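PDB 1RC6: (S)-ureidoglycine aminohydrolase from Escherichia coli, which catalyses the manganese-dependent, stereospecific hydrolysis of (S)-ureidoglycine to (S)-ureidoglycolate and ammonia during anaerobic use of allantoin as a nitrogen source. Local coordinates for residues G106-C111 with L168-K173. Residues are numbered along the deposited sequence; the frame is centred on the assembly and turned at random.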
# COMPACT_ATOMS: atom_id res chain seq x y z
N GLY A 106 3.75 2.79 11.36
CA GLY A 106 4.52 3.63 10.46
C GLY A 106 5.83 2.99 10.03
O GLY A 106 6.51 3.49 9.15
N GLY A 107 6.18 1.87 10.65
CA GLY A 107 7.41 1.20 10.28
C GLY A 107 7.26 0.58 8.91
O GLY A 107 6.20 0.06 8.58
N TYR A 108 8.31 0.63 8.09
CA TYR A 108 8.24 0.06 6.76
C TYR A 108 9.51 -0.69 6.40
O TYR A 108 10.58 -0.47 6.99
CB TYR A 108 8.00 1.15 5.73
CG TYR A 108 9.16 2.10 5.49
CD1 TYR A 108 9.38 3.19 6.33
CD2 TYR A 108 10.01 1.93 4.40
CE1 TYR A 108 10.42 4.10 6.08
CE2 TYR A 108 11.04 2.83 4.14
CZ TYR A 108 11.24 3.91 4.99
OH TYR A 108 12.25 4.81 4.70
N LEU A 109 9.38 -1.58 5.42
CA LEU A 109 10.50 -2.37 4.94
C LEU A 109 10.39 -2.70 3.46
O LEU A 109 9.43 -3.33 3.02
CB LEU A 109 10.62 -3.68 5.72
CG LEU A 109 11.64 -4.65 5.11
CD1 LEU A 109 13.02 -4.05 5.15
CD2 LEU A 109 11.61 -5.97 5.86
N TYR A 110 11.40 -2.28 2.69
CA TYR A 110 11.46 -2.57 1.27
C TYR A 110 12.55 -3.61 1.02
O TYR A 110 13.62 -3.55 1.62
CB TYR A 110 11.78 -1.31 0.45
CG TYR A 110 12.17 -1.63 -0.98
CD1 TYR A 110 13.46 -2.03 -1.30
CD2 TYR A 110 11.21 -1.66 -2.00
CE1 TYR A 110 13.79 -2.47 -2.58
CE2 TYR A 110 11.53 -2.09 -3.29
CZ TYR A 110 12.82 -2.50 -3.57
OH TYR A 110 13.15 -2.97 -4.82
N CYS A 111 12.29 -4.56 0.14
CA CYS A 111 13.27 -5.58 -0.19
C CYS A 111 13.50 -5.65 -1.69
O CYS A 111 12.56 -5.81 -2.47
CB CYS A 111 12.81 -6.96 0.29
SG CYS A 111 12.84 -7.21 2.07
N LEU A 168 5.03 12.30 1.60
CA LEU A 168 6.14 11.51 2.11
C LEU A 168 6.64 10.58 1.01
O LEU A 168 5.84 9.99 0.28
CB LEU A 168 5.72 10.68 3.31
CG LEU A 168 5.09 11.41 4.49
CD1 LEU A 168 5.13 10.51 5.72
CD2 LEU A 168 5.84 12.72 4.76
N ASP A 169 7.96 10.49 0.88
CA ASP A 169 8.56 9.61 -0.11
C ASP A 169 9.28 8.53 0.70
O ASP A 169 10.20 8.81 1.46
CB ASP A 169 9.54 10.36 -1.00
CG ASP A 169 8.88 11.45 -1.81
OD1 ASP A 169 7.63 11.49 -1.82
OD2 ASP A 169 9.60 12.25 -2.44
N PHE A 170 8.85 7.29 0.52
CA PHE A 170 9.40 6.16 1.25
C PHE A 170 10.70 5.58 0.72
O PHE A 170 11.48 5.04 1.49
CB PHE A 170 8.38 5.04 1.29
CG PHE A 170 7.38 5.17 2.38
CD1 PHE A 170 7.61 4.57 3.61
CD2 PHE A 170 6.22 5.90 2.19
CE1 PHE A 170 6.68 4.70 4.64
CE2 PHE A 170 5.28 6.02 3.22
CZ PHE A 170 5.51 5.42 4.45
N LEU A 171 10.92 5.69 -0.58
CA LEU A 171 12.09 5.10 -1.19
C LEU A 171 13.00 6.08 -1.90
O LEU A 171 12.62 7.20 -2.19
CB LEU A 171 11.64 4.01 -2.18
CG LEU A 171 11.39 2.57 -1.69
CD1 LEU A 171 10.91 2.54 -0.25
CD2 LEU A 171 10.40 1.90 -2.62
N PRO A 172 14.23 5.66 -2.19
CA PRO A 172 15.18 6.54 -2.89
C PRO A 172 14.65 6.81 -4.30
O PRO A 172 13.96 5.98 -4.87
CB PRO A 172 16.47 5.71 -2.90
CG PRO A 172 16.35 4.86 -1.68
CD PRO A 172 14.90 4.43 -1.72
N LYS A 173 15.00 7.96 -4.87
CA LYS A 173 14.56 8.33 -6.21
C LYS A 173 15.47 7.79 -7.32
O LYS A 173 15.10 7.81 -8.48
CB LYS A 173 14.48 9.85 -6.34
CG LYS A 173 13.86 10.53 -5.14
CD LYS A 173 12.36 10.32 -5.07
CE LYS A 173 11.63 11.46 -5.75
NZ LYS A 173 11.83 12.75 -5.03
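Phe170 turns the edge of its ring onto one face of Tyr108 in a T-shaped stack, with centroids 4.8 Å apart and planes at 90°. The CD1-CE1 edge of the phenylalanine does the touching: CD1 sits over the centre of the tyrosine ring, 3.5 Å from Tyr108 CG, and CE1 lies toward the rim, nearest Tyr108 CD1. With CG set between backbone N and carbonyl carbon (chi1 70°), the tyrosine rises from strand 107-111 and presents that face to Phe170. Tyr108 OH lies 3.3 Å from Phe170 O. Cutting Tyr108 back to an alanine is likely to leave the Phe170 edge without its aromatic face and a gap between the segments. Two residues along the strand, Leu171 crosses Tyr110 at about a right angle, its CD2 methyl 3.7 Å from Tyr110 CD2 and its CD1 methyl 4.0 Å from Tyr110 CB; the phenol is fixed at its far end by a hydrogen bond between Tyr110 OH and Glu82 OE1. Phe170 also packs on Met181 and Ile183 of strand 179-186. The buried contact, made mainly by aromatic and aliphatic side chains, joins a strand of the N-terminal cupin domain to the turn after edge strand 166-169 of the C-terminal cupin domain, an interdomain interface of a two-domain bicupin.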